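Local atomic coordinates of giardin subunit alpha-1 (Giardia intestinalis, PDB entry 4EVF), a protein that binds calcium and phospholipid membranes as an annexin and takes part in parasite attachment to the intestinal mucosa and in cytoskeletal remodelling. Residues Thr98-Thr103 with His228-Tyr233; Asp176-Val181 with Phe222-Met227. All coordinates share one frame; numbering follows the deposited sequence.

Contact 1: residues Thr98-Thr103 with His228-Tyr233; sequences TVILCT and HRLAAY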
loop_
_atom_site.group_PDB
_atom_site.type_symbol
_atom_site.label_atom_id
_atom_site.label_comp_id
_atom_site.label_asym_id
_atom_site.label_seq_id
_atom_site.Cartn_x
_atom_site.Cartn_y
_atom_site.Cartn_z
ATOM N N THR A 98 3.878 -0.251 -3.410
ATOM C CA THR A 98 4.482 1.080 -3.339
ATOM C C THR A 98 3.863 2.098 -4.315
ATOM O O THR A 98 3.757 3.287 -4.001
ATOM C CB THR A 98 6.026 1.012 -3.558
ATOM O OG1 THR A 98 6.316 0.406 -4.820
ATOM C CG2 THR A 98 6.709 0.201 -2.460
ATOM N N VAL A 99 3.448 1.624 -5.488
ATOM C CA VAL A 99 2.940 2.494 -6.545
ATOM C C VAL A 99 1.406 2.534 -6.557
ATOM O O VAL A 99 0.801 3.597 -6.694
ATOM C CB VAL A 99 3.465 2.042 -7.950
ATOM C CG1 VAL A 99 2.764 2.798 -9.065
ATOM C CG2 VAL A 99 4.963 2.232 -8.052
ATOM N N ILE A 100 0.773 1.377 -6.400
ATOM C CA ILE A 100 -0.680 1.312 -6.527
ATOM C C ILE A 100 -1.432 1.605 -5.224
ATOM O O ILE A 100 -2.439 2.306 -5.231
ATOM C CB ILE A 100 -1.153 -0.026 -7.117
ATOM C CG1 ILE A 100 -0.413 -0.308 -8.426
ATOM C CG2 ILE A 100 -2.671 0.010 -7.339
ATOM C CD1 ILE A 100 -0.808 -1.621 -9.097
ATOM N N LEU A 101 -0.941 1.057 -4.118
ATOM C CA LEU A 101 -1.509 1.313 -2.804
ATOM C C LEU A 101 -0.868 2.598 -2.262
ATOM O O LEU A 101 0.004 2.566 -1.391
ATOM C CB LEU A 101 -1.247 0.113 -1.889
ATOM C CG LEU A 101 -1.934 -0.109 -0.534
ATOM C CD1 LEU A 101 -1.222 0.697 0.524
ATOM C CD2 LEU A 101 -3.445 0.176 -0.541
ATOM N N CYS A 102 -1.306 3.729 -2.803
ATOM C CA CYS A 102 -0.708 5.012 -2.460
ATOM C C CYS A 102 -1.676 6.131 -2.829
ATOM O O CYS A 102 -2.295 6.103 -3.885
ATOM C CB CYS A 102 0.607 5.178 -3.208
ATOM S SG CYS A 102 1.603 6.606 -2.753
ATOM N N THR A 103 -1.817 7.107 -1.947
ATOM C CA THR A 103 -2.634 8.280 -2.257
ATOM C C THR A 103 -1.805 9.231 -3.131
ATOM O O THR A 103 -0.579 9.217 -3.071
ATOM C CB THR A 103 -3.029 9.003 -0.966
ATOM O OG1 THR A 103 -1.851 9.535 -0.359
ATOM C CG2 THR A 103 -3.674 8.039 0.019
ATOM N N HIS A 228 -8.512 0.744 1.297
ATOM C CA HIS A 228 -8.685 -0.290 2.329
ATOM C C HIS A 228 -9.066 -1.638 1.726
ATOM O O HIS A 228 -8.789 -2.688 2.310
ATOM C CB HIS A 228 -9.735 0.124 3.377
ATOM C CG HIS A 228 -11.142 0.146 2.858
ATOM N ND1 HIS A 228 -11.594 1.096 1.965
ATOM C CD2 HIS A 228 -12.203 -0.654 3.124
ATOM C CE1 HIS A 228 -12.868 0.871 1.693
ATOM N NE2 HIS A 228 -13.263 -0.182 2.386
ATOM N N ARG A 229 -9.695 -1.597 0.556
ATOM C CA ARG A 229 -10.052 -2.816 -0.164
ATOM C C ARG A 229 -8.851 -3.418 -0.891
ATOM O O ARG A 229 -8.744 -4.632 -1.007
ATOM C CB ARG A 229 -11.219 -2.563 -1.123
ATOM C CG ARG A 229 -12.504 -2.186 -0.401
ATOM C CD ARG A 229 -13.654 -1.952 -1.348
ATOM N NE ARG A 229 -14.214 -3.207 -1.847
ATOM C CZ ARG A 229 -15.393 -3.305 -2.455
ATOM N NH1 ARG A 229 -16.140 -2.221 -2.630
ATOM N NH2 ARG A 229 -15.829 -4.485 -2.882
ATOM N N LEU A 230 -7.957 -2.573 -1.395
ATOM C CA LEU A 230 -6.704 -3.076 -1.936
ATOM C C LEU A 230 -5.844 -3.625 -0.793
ATOM O O LEU A 230 -5.225 -4.690 -0.923
ATOM C CB LEU A 230 -5.946 -1.997 -2.728
ATOM C CG LEU A 230 -4.616 -2.472 -3.323
ATOM C CD1 LEU A 230 -4.831 -3.688 -4.256
ATOM C CD2 LEU A 230 -3.879 -1.368 -4.058
ATOM N N ALA A 231 -5.803 -2.891 0.325
ATOM C CA ALA A 231 -5.112 -3.364 1.524
ATOM C C ALA A 231 -5.582 -4.767 1.942
ATOM O O ALA A 231 -4.765 -5.646 2.213
ATOM C CB ALA A 231 -5.304 -2.380 2.673
ATOM N N ALA A 232 -6.894 -4.964 2.013
ATOM C CA ALA A 232 -7.450 -6.274 2.375
ATOM C C ALA A 232 -6.884 -7.377 1.473
ATOM O O ALA A 232 -6.427 -8.418 1.951
ATOM C CB ALA A 232 -8.945 -6.253 2.274
ATOM N N TYR A 233 -6.946 -7.132 0.168
ATOM C CA TYR A 233 -6.448 -8.061 -0.844
ATOM C C TYR A 233 -4.945 -8.351 -0.733
ATOM O O TYR A 233 -4.496 -9.499 -0.826
ATOM C CB TYR A 233 -6.764 -7.509 -2.237
ATOM C CG TYR A 233 -6.137 -8.317 -3.361
ATOM C CD1 TYR A 233 -6.529 -9.634 -3.594
ATOM C CD2 TYR A 233 -5.166 -7.766 -4.189
ATOM C CE1 TYR A 233 -5.970 -10.380 -4.612
ATOM C CE2 TYR A 233 -4.593 -8.517 -5.222
ATOM C CZ TYR A 233 -5.004 -9.825 -5.421
ATOM O OH TYR A 233 -4.453 -10.593 -6.435
#

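Contact 2: residues Asp176-Val181 with Phe222-Met227; sequences DFFGTV and FALLGM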
loop_
_atom_site.group_PDB
_atom_site.type_symbol
_atom_site.label_atom_id
_atom_site.label_comp_id
_atom_site.label_asym_id
_atom_site.label_seq_id
_atom_site.Cartn_x
_atom_site.Cartn_y
_atom_site.Cartn_z
ATOM N N ASP A 176 -5.842 3.602 -20.499
ATOM C CA ASP A 176 -6.245 4.980 -20.269
ATOM C C ASP A 176 -7.379 5.044 -19.250
ATOM O O ASP A 176 -7.383 5.902 -18.384
ATOM C CB ASP A 176 -6.679 5.627 -21.585
ATOM C CG ASP A 176 -7.181 7.033 -21.391
ATOM O OD1 ASP A 176 -6.333 7.947 -21.330
ATOM O OD2 ASP A 176 -8.414 7.218 -21.285
ATOM N N PHE A 177 -8.342 4.131 -19.345
ATOM C CA PHE A 177 -9.457 4.143 -18.406
ATOM C C PHE A 177 -9.013 3.918 -16.960
ATOM O O PHE A 177 -9.287 4.727 -16.082
ATOM C CB PHE A 177 -10.524 3.107 -18.774
ATOM C CG PHE A 177 -11.631 3.015 -17.767
ATOM C CD1 PHE A 177 -11.545 2.127 -16.702
ATOM C CD2 PHE A 177 -12.740 3.847 -17.859
ATOM C CE1 PHE A 177 -12.559 2.057 -15.764
ATOM C CE2 PHE A 177 -13.751 3.766 -16.941
ATOM C CZ PHE A 177 -13.667 2.884 -15.885
ATOM N N PHE A 178 -8.337 2.802 -16.709
ATOM C CA PHE A 178 -7.885 2.514 -15.354
ATOM C C PHE A 178 -6.842 3.528 -14.864
ATOM O O PHE A 178 -6.779 3.829 -13.673
ATOM C CB PHE A 178 -7.398 1.062 -15.243
ATOM C CG PHE A 178 -8.520 0.069 -15.231
ATOM C CD1 PHE A 178 -9.174 -0.228 -14.049
ATOM C CD2 PHE A 178 -8.948 -0.535 -16.402
ATOM C CE1 PHE A 178 -10.229 -1.125 -14.027
ATOM C CE2 PHE A 178 -10.001 -1.417 -16.393
ATOM C CZ PHE A 178 -10.641 -1.723 -15.202
ATOM N N GLY A 179 -6.057 4.081 -15.784
ATOM C CA GLY A 179 -5.051 5.062 -15.417
ATOM C C GLY A 179 -5.535 6.484 -15.150
ATOM O O GLY A 179 -4.802 7.275 -14.539
ATOM N N THR A 180 -6.754 6.823 -15.582
ATOM C CA THR A 180 -7.236 8.209 -15.457
ATOM C C THR A 180 -8.634 8.392 -14.851
ATOM O O THR A 180 -9.056 9.525 -14.575
ATOM C CB THR A 180 -7.210 8.961 -16.826
ATOM O OG1 THR A 180 -8.128 8.349 -17.738
ATOM C CG2 THR A 180 -5.808 8.965 -17.441
ATOM N N VAL A 181 -9.374 7.307 -14.669
ATOM C CA VAL A 181 -10.710 7.431 -14.104
ATOM C C VAL A 181 -10.613 7.820 -12.631
ATOM O O VAL A 181 -9.794 7.275 -11.896
ATOM C CB VAL A 181 -11.548 6.138 -14.260
ATOM C CG1 VAL A 181 -11.020 5.043 -13.349
ATOM C CG2 VAL A 181 -13.007 6.416 -13.949
ATOM N N PHE A 222 -9.143 -2.733 -7.247
ATOM C CA PHE A 222 -9.338 -2.587 -5.802
ATOM C C PHE A 222 -8.969 -1.188 -5.317
ATOM O O PHE A 222 -9.681 -0.613 -4.488
ATOM C CB PHE A 222 -8.521 -3.623 -5.023
ATOM C CG PHE A 222 -9.105 -5.007 -5.055
ATOM C CD1 PHE A 222 -8.328 -6.092 -5.448
ATOM C CD2 PHE A 222 -10.416 -5.231 -4.693
ATOM C CE1 PHE A 222 -8.861 -7.371 -5.482
ATOM C CE2 PHE A 222 -10.953 -6.512 -4.724
ATOM C CZ PHE A 222 -10.172 -7.579 -5.120
ATOM N N ALA A 223 -7.865 -0.648 -5.829
ATOM C CA ALA A 223 -7.397 0.675 -5.408
ATOM C C ALA A 223 -8.482 1.701 -5.680
ATOM O O ALA A 223 -8.809 2.505 -4.810
ATOM C CB ALA A 223 -6.126 1.062 -6.146
ATOM N N LEU A 224 -9.037 1.659 -6.890
ATOM C CA LEU A 224 -10.091 2.594 -7.288
ATOM C C LEU A 224 -11.356 2.421 -6.451
ATOM O O LEU A 224 -12.053 3.397 -6.179
ATOM C CB LEU A 224 -10.388 2.464 -8.791
ATOM C CG LEU A 224 -9.204 2.847 -9.678
ATOM C CD1 LEU A 224 -9.426 2.420 -11.125
ATOM C CD2 LEU A 224 -8.906 4.368 -9.571
ATOM N N LEU A 225 -11.639 1.186 -6.025
ATOM C CA LEU A 225 -12.774 0.925 -5.131
ATOM C C LEU A 225 -12.527 1.468 -3.728
ATOM O O LEU A 225 -13.455 1.859 -3.025
ATOM C CB LEU A 225 -13.085 -0.568 -5.044
ATOM C CG LEU A 225 -13.720 -1.203 -6.279
ATOM C CD1 LEU A 225 -14.084 -2.656 -5.993
ATOM C CD2 LEU A 225 -14.951 -0.403 -6.692
ATOM N N GLY A 226 -11.269 1.468 -3.320
ATOM C CA GLY A 226 -10.904 1.988 -2.022
ATOM C C GLY A 226 -9.592 1.393 -1.573
ATOM O O GLY A 226 -9.377 0.178 -1.677
ATOM N N MET A 227 -8.714 2.252 -1.074
ATOM C CA MET A 227 -7.405 1.828 -0.606
ATOM C C MET A 227 -7.481 0.714 0.450
ATOM O O MET A 227 -6.609 -0.155 0.494
ATOM C CB MET A 227 -6.627 3.030 -0.072
ATOM C CG MET A 227 -6.132 3.971 -1.157
ATOM S SD MET A 227 -4.877 3.210 -2.212
ATOM C CE MET A 227 -5.095 4.158 -3.715
#

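Contact 1: residues Thr98-Thr103 with His228-Tyr233
Leu101 and Leu230 bring the two backbones to 6.9 Å between their CA atoms, where the end of helix 92-100 meets the first turns of helix 227-240. In this all-helical annexin fold the contact joins the second and fourth of the predicted repeats, close to the centre of the chain. Leu101 is the centre of an inverse gamma turn, closed by a weak bond from Cys102 N to Ile100 O, and at this turn, where the chain leaves the helix, the side chain of Leu101 is directed at the other segment. The two leucines slide past each other in opposite directions. Leu230 carries its branch anti to the backbone N (chi1 -180°) and reaches forward with CD2, which rests 3.7 Å from Leu101 CB; in return Leu101 CD2 passes back along Leu230 and lies 4.0 Å from Leu230 CB. Ile100 meets the same methyl from another direction, its side chain crossing that of Leu230 at about a right angle. Its CG2 does the touching, being anti to the backbone N, while the longer CG1 arm takes the position beside that nitrogen. Branched aliphatic residues suit this buried place, because their methyls interlock without leaving a polar atom to be satisfied. Ile100 and Leu230 also pack on Cys219 of helix 211-225, which extends the apolar cluster. Ala231, small enough to let a neighbour come close to its backbone, borders the contact: Leu101 CD2 lies 4.0 Å from Ala231 N.

Contact 2: residues Asp176-Val181 with Phe222-Met227
Leu224 points from helix 211-225 at the end of helix 171-180 and meets Phe178 and Val181, crossing both side chains obliquely. Its CD1 methyl does most of the work: it lies 3.8 Å from Val181 CG1 and 4.0 Å from Phe178 CD1. Phe178 is swung beside its own backbone N (chi1 -74°), which brings one ring corner to the leucine, while a face of the ring takes Phe177 CD1, 3.7 Å above its plane and offset toward the rim. Val181 holds CG1 between its backbone N and carbonyl carbon, and this is the branch that touches Leu224. The second leucine methyl, CD2, lies 3.8 Å from Val181 O, so the forked side chain spans side chain and backbone together. Leucine fits here because its two methyls can address a ring, a valine and a carbonyl at once. Away from the contact, Thr180 OG1 donates to Asp176 O at 2.6 Å, tying its hydroxyl back to the carbonyl four residues earlier. The contact packs Phe178 and Val181, which lie in the predicted third annexin repeat, against the end of helix 211-225, at the junction with the predicted fourth. Arg148 hydrogen-bonds both Phe178 O and Val181 O, giving these buried carbonyls a polar partner. Across the two segments no hydrogen bond forms, so their direct cohesion comes from dispersion and the exclusion of water.

In the fold
Both contacts are buried and apolar, but contact 1 lies about 4 Å from the centre of the chain and contact 2 about 14 Å, measured between centres. Contact 1 links the predicted second and fourth repeats, whereas contact 2 packs residues 176-181, in the predicted third repeat, against the end of helix 211-225, where that repeat gives way to the predicted fourth. Their second segments follow each other along the chain, from helix 211-225 into helix 227-240, so the two meet at Met227 and Phe222. There Leu101 CD2 packs against Met227 O at 3.3 Å, and the Phe222 ring meets that of Tyr233. The side chains that meet in contact 1 are all aliphatic; contact 2 adds an aromatic ring and methyl contacts to backbone carbonyls.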